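Local coordinates for protein SusD homolog (PDB 3IHV) that probably binds glycans at the outer membrane of a gut bacterium, as expected of a SusD-family sugar-binding protein, at residues A[120-125]-A[171-176]; A[337-342]-A[347-352]. One frame throughout, in Å; residues are numbered along the deposited sequence.

Two ways of seating a helix are illustrated here at far-separated places in one chain. Interaction 1 comes first in sequence and joins helix 107-135 to helix 159-176; interaction 2 follows, where the loop after strand 335-337 folds against helix 346-354. The centres of the two contacts lie about 51 Å apart, on opposite sides of the chain's centre, and their nearest atoms are about 34 Å from each other. They share no helix or sheet: interaction 1 lies in the N-terminal starch-binding-associated region, interaction 2 in the SusD-family region. Interaction 1 belongs to the packing of long helices, whereas interaction 2 is a short-range closure on an outlying part of the fold.

Interaction 1: A[120-125]-A[171-176]; sequences ARALRG and LYACDI
Close helix-helix packing, made by one alanine pair and one arginine-tyrosine pair, joins helix 107-135 to helix 159-176. The two segments come closest at Ala-122 and Ala-173, whose CA atoms are 5.9 Å apart, and Ala-122 CB meets Ala-173 CB at 3.9 Å. Beside them Arg-121 lies across Tyr-172 at about a right angle. Its CD rests over one ring face in a CH-pi contact, 4.3 Å from the centroid and 27° off the normal. A bend at chi3 (69°) then turns the guanidinium back along the tyrosine, where NH1 comes within 3.5 Å of Tyr-172 CD2, the two planes 30° apart, and Tyr-172 CB sits over the guanidinium face near its rim. Ile-176 CD1 lies over the opposite face of the ring, 3.9 Å above its centre. The charge is met within the second helix, because NE forms a salt bridge with Asp-169, an acid also paired with Arg-124. A leucine in place of Arg-121 would probably leave Asp-169 relying on Arg-124 and one ring face of Tyr-172 less well packed. Such small-residue helix packing, flanked by a charged side chain laid over an aromatic, fits the TPR-like helical scaffold of SusD proteins.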
loop_
_atom_site.group_PDB
_atom_site.type_symbol
_atom_site.label_atom_id
_atom_site.label_comp_id
_atom_site.label_asym_id
_atom_site.label_seq_id
_atom_site.Cartn_x
_atom_site.Cartn_y
_atom_site.Cartn_z
ATOM N N ALA A 120 10.863 15.558 -4.317
ATOM C CA ALA A 120 11.848 14.535 -4.689
ATOM C C ALA A 120 12.395 13.835 -3.478
ATOM O O ALA A 120 12.634 12.613 -3.514
ATOM C CB ALA A 120 12.998 15.163 -5.549
ATOM N N ARG A 121 12.653 14.586 -2.416
ATOM C CA ARG A 121 13.156 14.017 -1.185
ATOM C C ARG A 121 12.090 13.127 -0.544
ATOM O O ARG A 121 12.447 12.089 0.029
ATOM C CB ARG A 121 13.633 15.100 -0.199
ATOM C CG ARG A 121 14.872 15.836 -0.654
ATOM C CD ARG A 121 15.527 16.675 0.451
ATOM N NE ARG A 121 16.125 15.835 1.492
ATOM C CZ ARG A 121 16.857 16.288 2.516
ATOM N NH1 ARG A 121 17.083 17.582 2.676
ATOM N NH2 ARG A 121 17.351 15.441 3.395
ATOM N N ALA A 122 10.817 13.535 -0.604
ATOM C CA ALA A 122 9.730 12.709 -0.065
ATOM C C ALA A 122 9.655 11.383 -0.832
ATOM O O ALA A 122 9.518 10.326 -0.230
ATOM C CB ALA A 122 8.379 13.455 -0.097
ATOM N N LEU A 123 9.772 11.443 -2.152
ATOM C CA LEU A 123 9.761 10.240 -2.986
ATOM C C LEU A 123 10.949 9.354 -2.622
ATOM O O LEU A 123 10.801 8.138 -2.453
ATOM C CB LEU A 123 9.785 10.621 -4.445
ATOM C CG LEU A 123 8.434 11.071 -5.050
ATOM C CD1 LEU A 123 8.654 11.846 -6.335
ATOM C CD2 LEU A 123 7.453 9.890 -5.228
ATOM N N ARG A 124 12.129 9.956 -2.512
ATOM C CA ARG A 124 13.321 9.199 -2.137
ATOM C C ARG A 124 13.150 8.499 -0.766
ATOM O O ARG A 124 13.474 7.311 -0.594
ATOM C CB ARG A 124 14.547 10.097 -2.167
ATOM C CG ARG A 124 15.838 9.332 -1.902
ATOM C CD ARG A 124 17.084 10.170 -2.177
ATOM N NE ARG A 124 17.199 11.269 -1.236
ATOM C CZ ARG A 124 18.112 12.222 -1.293
ATOM N NH1 ARG A 124 19.006 12.248 -2.273
ATOM N NH2 ARG A 124 18.144 13.169 -0.373
ATOM N N GLY A 125 12.538 9.202 0.176
ATOM C CA GLY A 125 12.223 8.624 1.496
ATOM C C GLY A 125 11.258 7.446 1.371
ATOM O O GLY A 125 11.444 6.405 2.013
ATOM N N LEU A 171 11.525 14.871 6.915
ATOM C CA LEU A 171 11.509 16.081 7.744
ATOM C C LEU A 171 11.655 17.337 6.884
ATOM O O LEU A 171 10.953 18.337 7.133
ATOM C CB LEU A 171 12.557 16.064 8.876
ATOM C CG LEU A 171 12.265 15.168 10.065
ATOM C CD1 LEU A 171 13.514 15.129 11.020
ATOM C CD2 LEU A 171 11.017 15.664 10.815
ATOM N N TYR A 172 12.546 17.311 5.889
ATOM C CA TYR A 172 12.647 18.439 4.974
ATOM C C TYR A 172 11.307 18.670 4.231
ATOM O O TYR A 172 10.850 19.795 4.139
ATOM C CB TYR A 172 13.758 18.211 3.945
ATOM C CG TYR A 172 13.959 19.356 2.983
ATOM C CD1 TYR A 172 13.189 19.474 1.835
ATOM C CD2 TYR A 172 14.960 20.303 3.201
ATOM C CE1 TYR A 172 13.396 20.517 0.922
ATOM C CE2 TYR A 172 15.166 21.358 2.296
ATOM C CZ TYR A 172 14.391 21.442 1.163
ATOM O OH TYR A 172 14.589 22.464 0.294
ATOM N N ALA A 173 10.668 17.604 3.745
ATOM C CA ALA A 173 9.384 17.737 3.012
ATOM C C ALA A 173 8.286 18.276 3.945
ATOM O O ALA A 173 7.494 19.117 3.531
ATOM C CB ALA A 173 8.990 16.401 2.338
ATOM N N CYS A 174 8.280 17.844 5.205
ATOM C CA CYS A 174 7.346 18.385 6.187
ATOM C C CYS A 174 7.560 19.887 6.379
ATOM O O CYS A 174 6.596 20.636 6.535
ATOM C CB CYS A 174 7.491 17.713 7.557
ATOM S SG CYS A 174 6.941 15.966 7.578
ATOM N N ASP A 175 8.815 20.314 6.402
ATOM C CA ASP A 175 9.139 21.726 6.646
ATOM C C ASP A 175 8.782 22.592 5.446
ATOM O O ASP A 175 8.260 23.705 5.597
ATOM C CB ASP A 175 10.646 21.913 6.908
ATOM C CG ASP A 175 11.119 21.351 8.245
ATOM O OD1 ASP A 175 10.283 21.074 9.109
ATOM O OD2 ASP A 175 12.349 21.203 8.415
ATOM N N ILE A 176 9.098 22.113 4.252
ATOM C CA ILE A 176 8.976 22.949 3.049
ATOM C C ILE A 176 7.611 22.933 2.334
ATOM O O ILE A 176 7.152 23.972 1.908
ATOM C CB ILE A 176 10.131 22.624 2.061
ATOM C CG1 ILE A 176 11.395 23.400 2.453
ATOM C CG2 ILE A 176 9.801 23.048 0.604
ATOM C CD1 ILE A 176 11.964 23.174 3.806
#

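Interaction 2: A[337-342]-A[347-352]; sequences LWVAGA and ESAAEK
Ala-349 CB packs against Leu-337 CD1 and Ala-340 CB, each 3.8 Å away, so that the methyl group of the helix is pressed against the chain that precedes it. Leu-337 CD1 also leans on the helix backbone, 3.8 Å from Ala-350 N. Val-339 supplies the third support: its CG2 touches the carbonyl oxygen Ala-349 O at 3.3 Å, a snug fit, more closely than it does the methyl Ala-349 CB, 4.3 Å away. With CG1 anti to the carbonyl carbon (chi1 -59°), CG2 is left between the backbone N and the carbonyl carbon, and from there it faces the helix and reaches Lys-352 CB at 4.2 Å as well.

The strand end Leu-337 and the turn residues Val-339 and Ala-340 gather round one methyl on a chain that folds in a type I beta turn from Leu-337 to Ala-340, closed by Ala-340 N to Leu-337 O at 3.0 Å. Asp-344, in the short link between the segments, is well placed to fix the start of the helix. One carboxylate oxygen accepts from Gly-341 N and forms a salt bridge with Lys-352 NZ, delivered by a chain extended beyond CG; the other is hydrogen-bonded to Ser-348 OG, which also bonds Thr-345 N. A single acid thus ties the loop to the first turns of the helix, while apolar packing fills the interface between them.

Farther out, Ala-359 packs on both Val-339 and Lys-352. On the strand side, Leu-337 touches Asn-327 and the Trp-338 backbone bonds to that residue, so the loop leaves strand 335-337, an outer strand of a small antiparallel sheet, still fastened to its neighbour 325-330 before turning back into helix 346-354.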
loop_
_atom_site.group_PDB
_atom_site.type_symbol
_atom_site.label_atom_id
_atom_site.label_comp_id
_atom_site.label_asym_id
_atom_site.label_seq_id
_atom_site.Cartn_x
_atom_site.Cartn_y
_atom_site.Cartn_z
ATOM N N LEU A 337 -23.808 -14.482 -7.024
ATOM C CA LEU A 337 -23.058 -14.836 -5.807
ATOM C C LEU A 337 -22.098 -15.980 -6.104
ATOM O O LEU A 337 -22.442 -16.902 -6.824
ATOM C CB LEU A 337 -23.988 -15.286 -4.695
ATOM C CG LEU A 337 -24.887 -14.206 -4.145
ATOM C CD1 LEU A 337 -25.961 -14.875 -3.270
ATOM C CD2 LEU A 337 -24.059 -13.104 -3.397
ATOM N N TRP A 338 -20.918 -15.922 -5.506
ATOM C CA TRP A 338 -19.927 -16.982 -5.641
ATOM C C TRP A 338 -20.476 -18.351 -5.246
ATOM O O TRP A 338 -20.167 -19.355 -5.893
ATOM C CB TRP A 338 -18.655 -16.650 -4.818
ATOM C CG TRP A 338 -17.641 -15.904 -5.587
ATOM C CD1 TRP A 338 -17.314 -14.604 -5.480
ATOM C CD2 TRP A 338 -16.851 -16.432 -6.651
ATOM N NE1 TRP A 338 -16.312 -14.294 -6.364
ATOM C CE2 TRP A 338 -16.026 -15.403 -7.107
ATOM C CE3 TRP A 338 -16.735 -17.696 -7.220
ATOM C CZ2 TRP A 338 -15.105 -15.588 -8.132
ATOM C CZ3 TRP A 338 -15.828 -17.879 -8.221
ATOM C CH2 TRP A 338 -15.048 -16.835 -8.681
ATOM N N VAL A 339 -21.347 -18.404 -4.242
ATOM C CA VAL A 339 -21.881 -19.677 -3.800
ATOM C C VAL A 339 -22.974 -20.265 -4.676
ATOM O O VAL A 339 -23.330 -21.421 -4.472
ATOM C CB VAL A 339 -22.430 -19.597 -2.386
ATOM C CG1 VAL A 339 -21.321 -19.158 -1.461
ATOM C CG2 VAL A 339 -23.637 -18.632 -2.332
ATOM N N ALA A 340 -23.482 -19.506 -5.648
ATOM C CA ALA A 340 -24.590 -19.987 -6.488
ATOM C C ALA A 340 -24.116 -21.107 -7.384
ATOM O O ALA A 340 -23.190 -20.934 -8.186
ATOM C CB ALA A 340 -25.205 -18.836 -7.324
ATOM N N GLY A 341 -24.685 -22.284 -7.166
ATOM C CA GLY A 341 -24.412 -23.452 -7.973
ATOM C C GLY A 341 -25.415 -23.504 -9.114
ATOM O O GLY A 341 -26.319 -22.685 -9.212
ATOM N N ALA A 342 -25.226 -24.488 -9.976
ATOM C CA ALA A 342 -26.064 -24.662 -11.140
ATOM C C ALA A 342 -27.550 -24.746 -10.766
ATOM O O ALA A 342 -28.378 -24.144 -11.432
ATOM C CB ALA A 342 -25.622 -25.907 -11.909
ATOM N N GLU A 347 -32.745 -17.060 -3.924
ATOM C CA GLU A 347 -33.057 -17.292 -2.506
ATOM C C GLU A 347 -32.172 -18.409 -1.901
ATOM O O GLU A 347 -31.624 -18.225 -0.824
ATOM C CB GLU A 347 -34.548 -17.593 -2.289
ATOM N N SER A 348 -31.982 -19.514 -2.620
ATOM C CA SER A 348 -31.148 -20.605 -2.095
ATOM C C SER A 348 -29.695 -20.169 -1.987
ATOM O O SER A 348 -29.024 -20.478 -0.980
ATOM C CB SER A 348 -31.303 -21.911 -2.907
ATOM O OG SER A 348 -30.719 -21.838 -4.198
ATOM N N ALA A 349 -29.204 -19.414 -2.981
ATOM C CA ALA A 349 -27.839 -18.934 -2.959
ATOM C C ALA A 349 -27.658 -17.964 -1.799
ATOM O O ALA A 349 -26.664 -18.007 -1.072
ATOM C CB ALA A 349 -27.489 -18.260 -4.281
ATOM N N ALA A 350 -28.616 -17.062 -1.621
ATOM C CA ALA A 350 -28.548 -16.120 -0.486
ATOM C C ALA A 350 -28.460 -16.871 0.877
ATOM O O ALA A 350 -27.684 -16.486 1.735
ATOM C CB ALA A 350 -29.745 -15.192 -0.501
ATOM N N GLU A 351 -29.259 -17.928 1.039
ATOM C CA GLU A 351 -29.277 -18.734 2.269
ATOM C C GLU A 351 -27.927 -19.430 2.489
ATOM O O GLU A 351 -27.376 -19.450 3.597
ATOM C CB GLU A 351 -30.398 -19.780 2.198
ATOM C CG GLU A 351 -30.583 -20.560 3.502
ATOM C CD GLU A 351 -31.592 -21.700 3.381
ATOM O OE1 GLU A 351 -31.662 -22.339 2.301
ATOM O OE2 GLU A 351 -32.287 -21.986 4.386
ATOM N N LYS A 352 -27.392 -20.005 1.422
ATOM C CA LYS A 352 -26.069 -20.617 1.515
ATOM C C LYS A 352 -25.028 -19.579 1.878
ATOM O O LYS A 352 -24.143 -19.839 2.717
ATOM C CB LYS A 352 -25.665 -21.254 0.189
ATOM C CG LYS A 352 -26.369 -22.548 -0.151
ATOM C CD LYS A 352 -25.846 -23.082 -1.483
ATOM C CE LYS A 352 -26.564 -24.302 -1.933
ATOM N NZ LYS A 352 -26.014 -24.732 -3.254
#